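Local coordinates for uncharacterized protein (Legionella pneumophila subsp. pneumophila str. Philadelphia 1, PDB 4R0G) that acts as a guanine-nucleotide exchange factor for the small GTPases Rab5, Rab21 and Rab22, apparently through its all-helical VPS9-like domain, at residues A[15-20]-A[65-70]; A[47-52]-A[121-126]; A[95-100]-A[140-145]; A[105-110]-A[127-132]. One frame throughout, in Å; residues are numbered along the deposited sequence.

All four contacts lie in the VPS9-like part of the chain and join helices or their loops. Contacts 1 and 3 are buried, contact 2 is partly buried and contact 4 lies on the surface. In contact 1, aromatic rings meet aliphatic branches, with no polar bond between the segments; contact 3 likewise lacks a hydrogen bond between its segments but sets a buried carboxylate, salt-bridged within its own helix, against a methionine. Contacts 2 and 3 touch, since Ile48 and Leu52 of helix 40-53 pack on Pro95, Cys96 and Tyr99 of helix 80-101. Contact 4 adjoins contact 2, their centres about 8 Å apart, within the chain loop that contact 3 closes, and is a single pair of rings.

Contact 1 of 4, residues A[15-20]-A[65-70]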
# COMPACT_ATOMS: atom_id res chain seq x y z
N GLY A 15 6.03 19.96 11.09
CA GLY A 15 5.99 18.51 11.01
C GLY A 15 4.58 17.95 10.93
O GLY A 15 4.40 16.74 11.04
N LYS A 16 3.58 18.79 10.70
CA LYS A 16 2.23 18.25 10.69
C LYS A 16 1.92 17.86 9.23
O LYS A 16 1.35 18.62 8.43
CB LYS A 16 1.26 19.34 11.19
N TYR A 17 2.19 16.60 8.93
CA TYR A 17 2.32 16.26 7.53
C TYR A 17 0.99 15.97 6.83
O TYR A 17 0.76 16.48 5.73
CB TYR A 17 3.31 15.12 7.34
CG TYR A 17 4.75 15.45 7.68
CD1 TYR A 17 5.44 16.47 7.04
CD2 TYR A 17 5.45 14.69 8.60
CE1 TYR A 17 6.78 16.75 7.34
CE2 TYR A 17 6.78 14.95 8.90
CZ TYR A 17 7.44 15.97 8.27
OH TYR A 17 8.75 16.20 8.59
N LEU A 18 0.13 15.17 7.46
CA LEU A 18 -1.20 14.85 6.90
C LEU A 18 -1.92 16.13 6.59
O LEU A 18 -2.61 16.22 5.57
CB LEU A 18 -2.03 14.00 7.85
CG LEU A 18 -1.54 12.58 7.70
CD1 LEU A 18 -2.08 11.69 8.78
CD2 LEU A 18 -1.95 12.15 6.30
N LEU A 19 -1.75 17.11 7.47
CA LEU A 19 -2.30 18.43 7.22
C LEU A 19 -1.59 19.12 6.06
O LEU A 19 -2.23 19.67 5.18
CB LEU A 19 -2.27 19.28 8.50
CG LEU A 19 -2.73 20.72 8.30
CD1 LEU A 19 -4.17 20.72 7.73
CD2 LEU A 19 -2.58 21.55 9.61
N PHE A 20 -0.26 19.07 6.04
CA PHE A 20 0.47 19.73 4.96
C PHE A 20 0.04 19.24 3.58
O PHE A 20 -0.11 20.04 2.66
CB PHE A 20 1.95 19.55 5.13
CG PHE A 20 2.72 19.73 3.85
CD1 PHE A 20 2.88 21.00 3.29
CD2 PHE A 20 3.32 18.64 3.21
CE1 PHE A 20 3.59 21.19 2.12
CE2 PHE A 20 4.04 18.84 2.03
CZ PHE A 20 4.18 20.13 1.50
N ALA A 65 11.81 16.14 2.70
CA ALA A 65 12.56 14.91 2.47
C ALA A 65 12.10 13.85 3.47
O ALA A 65 11.88 12.68 3.10
CB ALA A 65 14.04 15.13 2.58
N ILE A 66 11.93 14.27 4.73
CA ILE A 66 11.43 13.34 5.75
C ILE A 66 10.12 12.72 5.26
O ILE A 66 10.00 11.49 5.16
CB ILE A 66 11.21 14.03 7.10
CG1 ILE A 66 12.47 14.74 7.56
CG2 ILE A 66 10.83 13.02 8.12
CD1 ILE A 66 12.20 15.87 8.53
N LEU A 67 9.17 13.59 4.88
CA LEU A 67 7.87 13.14 4.41
C LEU A 67 8.02 12.07 3.32
O LEU A 67 7.42 11.00 3.40
CB LEU A 67 7.06 14.33 3.89
CG LEU A 67 5.52 14.31 4.05
CD1 LEU A 67 4.85 15.07 2.92
CD2 LEU A 67 4.94 12.91 4.14
N TYR A 68 8.85 12.34 2.33
CA TYR A 68 9.08 11.41 1.23
C TYR A 68 9.65 10.09 1.71
O TYR A 68 9.18 9.02 1.32
CB TYR A 68 10.07 12.01 0.25
CG TYR A 68 9.82 11.55 -1.14
CD1 TYR A 68 8.98 12.26 -1.97
CD2 TYR A 68 10.40 10.37 -1.63
CE1 TYR A 68 8.74 11.84 -3.27
CE2 TYR A 68 10.15 9.93 -2.93
CZ TYR A 68 9.32 10.67 -3.74
OH TYR A 68 9.06 10.28 -5.03
N ALA A 69 10.70 10.17 2.52
CA ALA A 69 11.32 8.97 3.07
C ALA A 69 10.24 8.09 3.68
O ALA A 69 10.27 6.86 3.55
CB ALA A 69 12.34 9.35 4.13
N VAL A 70 9.28 8.72 4.34
CA VAL A 70 8.14 8.01 4.89
C VAL A 70 7.31 7.37 3.77
O VAL A 70 6.92 6.24 3.86
CB VAL A 70 7.25 8.92 5.73
CG1 VAL A 70 6.05 8.12 6.21
CG2 VAL A 70 8.04 9.53 6.92
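Leu67 and the phenol of Tyr17 lie alongside each other and point opposite ways, the leucine lying over one face of the ring. Leu67 CG comes to 3.7 Å from Tyr17 CD1, and Leu67 CB sits 4.1 Å above the ring plane, toward the rim. The opposite face carries a backbone group, Gly15 O, so the ring is held between a carbonyl of its own segment and an aliphatic chain of the other. With CG beside its backbone N (chi1 -66°), the ring points toward helix 58-71, and its hydroxyl end meets Ile66, with Tyr17 OH 3.5 Å from Ile66 CD1. The phenol follows a Schellman motif: Gly15, with positive phi, ends helix 5-14, and Lys16 is the N-cap of the short helix 17-20. The turn leads straight into this helix of the all-helical VPS9-like domain, where the three-residue spacing puts Tyr17 and Phe20 on the side facing helix 58-71. Phe20 turns the edge of its ring to Leu67, whose CD1 lies near the ring plane and 3.9 Å from Phe20 CD2. Leu12 of helix 5-14 touches both aromatic residues, and Leu86 of helix 80-101 packs on Leu67.

Contact 2 of 4, residues A[47-52]-A[121-126]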
# COMPACT_ATOMS: atom_id res chain seq x y z
N LEU A 47 1.16 25.54 -7.45
CA LEU A 47 2.08 25.13 -6.39
C LEU A 47 3.45 25.80 -6.48
O LEU A 47 3.99 26.20 -5.46
CB LEU A 47 2.30 23.63 -6.40
CG LEU A 47 1.55 22.79 -5.39
CD1 LEU A 47 0.12 22.69 -5.79
CD2 LEU A 47 2.17 21.40 -5.39
N ILE A 48 4.03 25.92 -7.67
CA ILE A 48 5.35 26.56 -7.76
C ILE A 48 5.25 28.05 -7.41
O ILE A 48 6.03 28.58 -6.60
CB ILE A 48 5.99 26.45 -9.15
CG1 ILE A 48 6.44 25.01 -9.40
CG2 ILE A 48 7.20 27.38 -9.24
CD1 ILE A 48 6.49 24.68 -10.84
N PHE A 49 4.30 28.72 -8.03
CA PHE A 49 4.06 30.12 -7.74
C PHE A 49 3.87 30.28 -6.26
O PHE A 49 4.58 31.04 -5.60
CB PHE A 49 2.78 30.56 -8.42
CG PHE A 49 2.40 31.95 -8.12
CD1 PHE A 49 3.16 33.01 -8.61
CD2 PHE A 49 1.29 32.22 -7.34
CE1 PHE A 49 2.82 34.31 -8.33
CE2 PHE A 49 0.94 33.54 -7.05
CZ PHE A 49 1.71 34.58 -7.55
N GLU A 50 2.92 29.54 -5.72
CA GLU A 50 2.54 29.71 -4.34
C GLU A 50 3.68 29.46 -3.33
O GLU A 50 3.89 30.18 -2.37
CB GLU A 50 1.33 28.84 -4.06
CG GLU A 50 0.46 29.42 -3.01
CD GLU A 50 -0.32 30.63 -3.46
OE1 GLU A 50 -0.97 30.56 -4.52
OE2 GLU A 50 -0.29 31.65 -2.74
N TRP A 51 4.46 28.44 -3.58
CA TRP A 51 5.50 28.08 -2.65
C TRP A 51 6.62 29.12 -2.71
O TRP A 51 7.32 29.34 -1.73
CB TRP A 51 5.99 26.69 -3.04
CG TRP A 51 6.65 25.94 -1.97
CD1 TRP A 51 7.10 26.43 -0.78
CD2 TRP A 51 6.96 24.54 -1.99
NE1 TRP A 51 7.68 25.41 -0.05
CE2 TRP A 51 7.60 24.25 -0.77
CE3 TRP A 51 6.77 23.51 -2.93
CZ2 TRP A 51 8.05 22.95 -0.45
CZ3 TRP A 51 7.23 22.23 -2.62
CH2 TRP A 51 7.85 21.96 -1.39
N LEU A 52 6.80 29.74 -3.88
CA LEU A 52 7.86 30.72 -4.06
C LEU A 52 7.51 32.06 -3.39
O LEU A 52 8.39 32.79 -2.94
CB LEU A 52 8.19 30.90 -5.55
CG LEU A 52 8.99 29.76 -6.21
CD1 LEU A 52 9.30 30.04 -7.66
CD2 LEU A 52 10.28 29.48 -5.45
N GLN A 121 -0.40 32.81 -16.87
CA GLN A 121 0.24 33.76 -17.78
C GLN A 121 1.60 34.22 -17.29
O GLN A 121 2.53 34.32 -18.09
CB GLN A 121 -0.67 34.94 -18.12
CG GLN A 121 -1.24 34.82 -19.52
CD GLN A 121 -1.81 36.11 -20.03
OE1 GLN A 121 -1.07 37.02 -20.43
NE2 GLN A 121 -3.15 36.22 -20.03
N LEU A 122 1.71 34.48 -15.98
CA LEU A 122 2.98 34.85 -15.37
C LEU A 122 3.96 33.72 -15.65
O LEU A 122 5.14 33.95 -15.93
CB LEU A 122 2.83 35.01 -13.86
CG LEU A 122 3.74 36.05 -13.16
CD1 LEU A 122 3.88 35.82 -11.63
CD2 LEU A 122 5.11 36.22 -13.80
N MET A 123 3.45 32.50 -15.57
CA MET A 123 4.31 31.35 -15.65
C MET A 123 4.89 31.27 -17.04
O MET A 123 6.09 31.07 -17.21
CB MET A 123 3.56 30.07 -15.28
CG MET A 123 3.09 30.00 -13.80
SD MET A 123 4.43 29.72 -12.63
CE MET A 123 4.11 31.05 -11.51
N THR A 124 4.05 31.51 -18.03
CA THR A 124 4.51 31.48 -19.43
C THR A 124 5.42 32.64 -19.79
O THR A 124 6.27 32.50 -20.66
CB THR A 124 3.34 31.37 -20.43
OG1 THR A 124 2.50 32.51 -20.31
CG2 THR A 124 2.53 30.10 -20.17
N MET A 125 5.24 33.79 -19.15
CA MET A 125 6.10 34.95 -19.40
C MET A 125 7.51 34.65 -18.94
O MET A 125 8.50 35.02 -19.59
CB MET A 125 5.59 36.18 -18.63
CG MET A 125 4.20 36.70 -19.00
SD MET A 125 4.06 37.43 -20.65
CE MET A 125 3.48 36.05 -21.60
N ASN A 126 7.60 34.01 -17.79
CA ASN A 126 8.87 33.72 -17.15
C ASN A 126 9.57 32.53 -17.79
O ASN A 126 10.77 32.34 -17.60
CB ASN A 126 8.66 33.51 -15.66
CG ASN A 126 8.34 34.81 -14.93
OD1 ASN A 126 8.44 35.90 -15.50
ND2 ASN A 126 7.96 34.71 -13.65
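Phe49 takes the terminal methyl of Met123 and one methyl of Leu122 against its side chain, and these two touches make up the close part of the contact. Met123 CE lies 3.4 Å from Phe49 CB and 3.6 Å from Phe49 CD1, reaching the base of the benzyl group rather than its far end. Leu122 CD1 meets the ring farther out, 3.8 Å from Phe49 CE1. Both methyls approach the ring obliquely, on side chains that run roughly perpendicular to that of Phe49. Met123 does not start out aimed at its partner; bends at chi2 (-73°) and chi3 bring its end round to the phenylalanine. The junction is wholly apolar, with no hydrogen bond between the segments, and the backbones stay well apart, with 8.0 Å between Phe49 CA and Met123 CA.

The other side of helix 116-126 is open to solvent. Gln121, Thr124 and Met125 are exposed there, and Thr124 turns its hydroxyl back on its own helix: OG1 donates to Gln121 O at 2.9 Å, tilted from the carbonyl plane, an oxygen that also takes the backbone bond from Met125 N.

Tyr108, in the loop that follows helix 80-101, packs on Leu52, Met123 and Asn126 and so bridges the two helices. Helix 40-53 also rests on helix 80-101, through Leu47 on Ile89 and Ala92 and through Ile48 on Pro95 and Cys96.

Contact 3 of 4, residues A[95-100]-A[140-145]; sequences PCMVYL and GQEQDK
The flat group here is the carboxylate of Glu142, which turns one face to the backbone and CB of Met97. Met97 O lies over that face, 3.6 Å from Glu142 CD, and Met97 CB is 3.7 Å from the same carbon. The two carboxylate oxygens have different polar partners. Glu142 OE1 receives Lys145 NZ at 3.0 Å on its syn lone pair, in a salt bridge within one turn of the same helix, while OE2 pairs with the hydroxyl of Thr101. Thr101 OG1 is within bonding distance of both Glu142 OE2 and Met97 O, and its one proton would have to be shared or taken by one of them. Partners at both oxygens probably limit the rotation of the carboxylate, and the nearby ammonium would be expected to favour its charged form.

Helix 80-101, kinked at Pro95, and helix 132-151 cross steeply in the all-helical VPS9-like domain. Their axes here approach to 8.9 Å, with 107° between their directions. Met97 and Glu142 face each other at this crossing, with 6.1 Å between their CA atoms.

The methionine leaves its helix extended through chi2 (179°) and then bends at chi3, which brings CE past the glutamate's CB and over toward OE1 and the aliphatic part of Lys145. Met97 CE and Lys145 CE are 4.3 Å apart. Alongside, Val98 CG2 meets Glu142 CG at 3.9 Å. Phe138 and Leu139 of helix 132-151 pack on the same valine.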
# COMPACT_ATOMS: atom_id res chain seq x y z
N PRO A 95 11.23 22.32 -9.86
CA PRO A 95 11.35 23.68 -10.42
C PRO A 95 11.74 24.74 -9.38
O PRO A 95 12.65 25.53 -9.66
CB PRO A 95 9.93 23.99 -10.89
CG PRO A 95 9.35 22.67 -11.19
CD PRO A 95 9.96 21.68 -10.23
N CYS A 96 11.08 24.74 -8.23
CA CYS A 96 11.44 25.68 -7.16
C CYS A 96 12.94 25.55 -6.79
O CYS A 96 13.62 26.55 -6.63
CB CYS A 96 10.55 25.51 -5.91
SG CYS A 96 8.78 25.81 -6.16
N MET A 97 13.44 24.33 -6.68
CA MET A 97 14.87 24.13 -6.38
C MET A 97 15.73 24.76 -7.47
O MET A 97 16.76 25.38 -7.19
CB MET A 97 15.20 22.66 -6.21
CG MET A 97 14.58 22.05 -4.97
SD MET A 97 14.94 20.30 -4.72
CE MET A 97 16.65 20.36 -4.17
N VAL A 98 15.29 24.62 -8.71
CA VAL A 98 15.99 25.19 -9.84
C VAL A 98 15.95 26.70 -9.78
O VAL A 98 16.97 27.38 -9.92
CB VAL A 98 15.38 24.69 -11.15
CG1 VAL A 98 16.02 25.42 -12.35
CG2 VAL A 98 15.53 23.19 -11.21
N TYR A 99 14.75 27.24 -9.56
CA TYR A 99 14.58 28.69 -9.47
C TYR A 99 15.36 29.27 -8.30
O TYR A 99 15.90 30.36 -8.40
CB TYR A 99 13.11 29.04 -9.37
CG TYR A 99 12.39 28.72 -10.65
CD1 TYR A 99 13.08 28.69 -11.85
CD2 TYR A 99 11.02 28.45 -10.66
CE1 TYR A 99 12.43 28.42 -13.03
CE2 TYR A 99 10.36 28.17 -11.84
CZ TYR A 99 11.08 28.16 -13.03
OH TYR A 99 10.47 27.88 -14.23
N LEU A 100 15.44 28.54 -7.19
CA LEU A 100 16.13 29.02 -6.00
C LEU A 100 17.62 29.08 -6.25
O LEU A 100 18.25 30.11 -6.03
CB LEU A 100 15.86 28.09 -4.81
CG LEU A 100 15.82 28.67 -3.38
CD1 LEU A 100 15.95 27.54 -2.39
CD2 LEU A 100 16.85 29.75 -3.12
N GLY A 140 17.53 17.97 -13.01
CA GLY A 140 18.06 16.68 -12.61
C GLY A 140 19.08 16.82 -11.50
O GLY A 140 19.20 15.97 -10.63
N GLN A 141 19.82 17.91 -11.54
CA GLN A 141 20.80 18.19 -10.52
C GLN A 141 20.13 18.39 -9.20
O GLN A 141 20.63 17.95 -8.18
CB GLN A 141 21.57 19.46 -10.87
CG GLN A 141 22.46 19.28 -12.03
CD GLN A 141 23.23 20.52 -12.36
OE1 GLN A 141 22.78 21.66 -12.08
NE2 GLN A 141 24.41 20.33 -12.96
N GLU A 142 19.01 19.10 -9.22
CA GLU A 142 18.26 19.31 -8.00
C GLU A 142 17.61 17.98 -7.53
O GLU A 142 17.62 17.66 -6.35
CB GLU A 142 17.25 20.43 -8.18
CG GLU A 142 17.89 21.77 -8.46
CD GLU A 142 18.70 22.34 -7.26
OE1 GLU A 142 18.49 21.86 -6.12
OE2 GLU A 142 19.55 23.25 -7.45
N GLN A 143 17.10 17.20 -8.47
CA GLN A 143 16.55 15.90 -8.10
C GLN A 143 17.58 15.00 -7.46
O GLN A 143 17.27 14.22 -6.56
CB GLN A 143 16.01 15.19 -9.32
CG GLN A 143 14.64 15.63 -9.72
CD GLN A 143 14.23 15.02 -11.05
OE1 GLN A 143 14.91 14.11 -11.57
NE2 GLN A 143 13.13 15.52 -11.62
N ASP A 144 18.81 15.08 -7.96
CA ASP A 144 19.88 14.31 -7.37
C ASP A 144 20.08 14.78 -5.94
O ASP A 144 19.98 13.99 -5.01
CB ASP A 144 21.16 14.42 -8.20
CG ASP A 144 21.13 13.54 -9.45
OD1 ASP A 144 20.39 12.52 -9.44
OD2 ASP A 144 21.84 13.86 -10.43
N LYS A 145 20.30 16.09 -5.80
CA LYS A 145 20.55 16.78 -4.51
C LYS A 145 19.48 16.41 -3.48
O LYS A 145 19.76 16.31 -2.27
CB LYS A 145 20.60 18.31 -4.71
CG LYS A 145 21.37 19.14 -3.69
CD LYS A 145 21.50 20.63 -4.16
CE LYS A 145 20.65 21.63 -3.32
NZ LYS A 145 20.29 22.98 -3.96

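Contact 4 of 4, residues A[105-110]-A[127-132]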
# COMPACT_ATOMS: atom_id res chain seq x y z
N GLN A 105 13.71 33.34 -8.81
CA GLN A 105 12.48 33.44 -8.03
C GLN A 105 11.84 34.83 -8.06
O GLN A 105 10.62 34.95 -8.04
CB GLN A 105 12.65 32.92 -6.59
CG GLN A 105 13.66 33.69 -5.75
CD GLN A 105 15.09 33.38 -6.15
OE1 GLN A 105 16.03 34.13 -5.82
NE2 GLN A 105 15.27 32.26 -6.87
N GLU A 106 12.65 35.87 -8.17
CA GLU A 106 12.14 37.24 -8.21
C GLU A 106 11.05 37.40 -9.24
O GLU A 106 10.03 38.02 -8.97
CB GLU A 106 13.26 38.25 -8.49
CG GLU A 106 14.10 38.55 -7.27
CD GLU A 106 14.48 37.28 -6.53
OE1 GLU A 106 15.03 36.35 -7.20
OE2 GLU A 106 14.18 37.18 -5.31
N HIS A 107 11.23 36.80 -10.40
CA HIS A 107 10.27 37.01 -11.47
C HIS A 107 8.98 36.33 -11.11
O HIS A 107 7.97 36.54 -11.78
CB HIS A 107 10.78 36.49 -12.82
CG HIS A 107 12.19 36.88 -13.14
ND1 HIS A 107 13.28 36.22 -12.62
CD2 HIS A 107 12.68 37.85 -13.95
CE1 HIS A 107 14.39 36.78 -13.09
NE2 HIS A 107 14.05 37.77 -13.89
N TYR A 108 9.03 35.46 -10.10
CA TYR A 108 7.81 34.79 -9.64
C TYR A 108 7.13 35.47 -8.45
O TYR A 108 5.96 35.21 -8.17
CB TYR A 108 8.10 33.29 -9.40
CG TYR A 108 8.55 32.56 -10.67
CD1 TYR A 108 7.61 31.94 -11.51
CD2 TYR A 108 9.90 32.50 -11.03
CE1 TYR A 108 8.01 31.29 -12.66
CE2 TYR A 108 10.31 31.86 -12.18
CZ TYR A 108 9.36 31.25 -13.00
OH TYR A 108 9.77 30.60 -14.16
N ILE A 109 7.84 36.38 -7.79
CA ILE A 109 7.37 36.99 -6.54
C ILE A 109 6.64 38.32 -6.68
O ILE A 109 7.22 39.30 -7.17
CB ILE A 109 8.50 37.16 -5.51
CG1 ILE A 109 8.93 35.81 -4.97
CG2 ILE A 109 8.02 38.00 -4.36
CD1 ILE A 109 10.25 35.84 -4.18
N THR A 110 5.37 38.34 -6.28
CA THR A 110 4.53 39.54 -6.24
C THR A 110 3.50 39.48 -5.11
O THR A 110 2.97 38.40 -4.78
CB THR A 110 3.67 39.70 -7.50
OG1 THR A 110 2.45 38.98 -7.32
CG2 THR A 110 4.39 39.20 -8.75
N ASN A 127 8.83 31.76 -18.57
CA ASN A 127 9.40 30.60 -19.27
C ASN A 127 10.54 31.02 -20.18
O ASN A 127 11.33 30.19 -20.62
CB ASN A 127 8.30 29.88 -20.05
CG ASN A 127 8.72 28.50 -20.50
OD1 ASN A 127 8.97 28.26 -21.69
ND2 ASN A 127 8.77 27.56 -19.56
N ALA A 128 10.62 32.31 -20.48
CA ALA A 128 11.63 32.79 -21.41
C ALA A 128 12.93 33.25 -20.70
O ALA A 128 13.84 33.80 -21.32
CB ALA A 128 11.05 33.87 -22.33
N TYR A 129 13.01 33.04 -19.40
CA TYR A 129 14.22 33.37 -18.68
C TYR A 129 15.14 32.16 -18.42
O TYR A 129 16.22 32.31 -17.84
CB TYR A 129 13.87 34.11 -17.38
CG TYR A 129 13.00 35.36 -17.56
CD1 TYR A 129 13.18 36.22 -18.65
CD2 TYR A 129 12.01 35.68 -16.64
CE1 TYR A 129 12.38 37.36 -18.82
CE2 TYR A 129 11.21 36.81 -16.80
CZ TYR A 129 11.39 37.64 -17.89
OH TYR A 129 10.60 38.76 -18.04
N LEU A 130 14.71 30.96 -18.81
CA LEU A 130 15.55 29.75 -18.75
C LEU A 130 15.37 28.89 -19.99
O LEU A 130 14.28 28.39 -20.24
CB LEU A 130 15.21 28.89 -17.54
CG LEU A 130 16.35 28.43 -16.61
CD1 LEU A 130 15.95 27.22 -15.81
CD2 LEU A 130 17.67 28.17 -17.36
N GLU A 131 16.43 28.66 -20.75
CA GLU A 131 16.30 27.78 -21.91
C GLU A 131 16.02 26.34 -21.46
O GLU A 131 16.61 25.88 -20.48
CB GLU A 131 17.48 27.91 -22.90
CG GLU A 131 18.89 28.08 -22.33
CD GLU A 131 19.18 29.51 -21.81
OE1 GLU A 131 19.54 30.41 -22.62
OE2 GLU A 131 19.06 29.73 -20.57
N LYS A 132 15.12 25.65 -22.18
CA LYS A 132 14.63 24.30 -21.83
C LYS A 132 15.70 23.30 -21.48
O LYS A 132 15.56 22.56 -20.51
CB LYS A 132 13.78 23.71 -22.96
CG LYS A 132 13.10 22.40 -22.63
CD LYS A 132 12.42 21.82 -23.89
CE LYS A 132 11.26 20.85 -23.57
NZ LYS A 132 10.04 21.54 -23.11
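His107 presents one face of its imidazole to Tyr129 CD2, and His107 CD2 is 3.4 Å from Tyr129 CE2. Tyr129 CD2 sits 3.5 Å above the imidazole plane, displaced toward its rim. The centroids are 4.6 Å apart and the planes tilt by 41°, which makes the pair oblique, neither a parallel stack nor an edge-to-face pair. The closest approaches are between His107 CD2 and Tyr129 CD2 and CE2, and the base of the histidine takes part too, with His107 CB 4.0 Å from Tyr129 CE2. Each ring has CG beside its own backbone N (chi1 -47° for His107, -55° for Tyr129), and the two reach toward each other between backbones whose nearest CA atoms are 9.0 Å apart.

Both segments are connecting loops of the VPS9-like domain. Residues 105-110 follow helix 80-101, and residues 127-131 link helix 116-126 to helix 132-151, so the rings join the loops that precede and follow helix 116-126. Glu131 is the N-cap residue of the helix that starts at Lys132, and it forms a salt bridge with Arg134.

His107 ND1 is hydrogen-bonded to Leu104 O, which limits the turning of the imidazole. The carbonyl of His107 is bonded to Asn126 ND2, which ties the 105-110 loop to Asn126 of segment 121-126. Next to His107, Tyr108 stacks on Tyr99 of helix 80-101, and Leu130 is buried against Phe135 and Phe138.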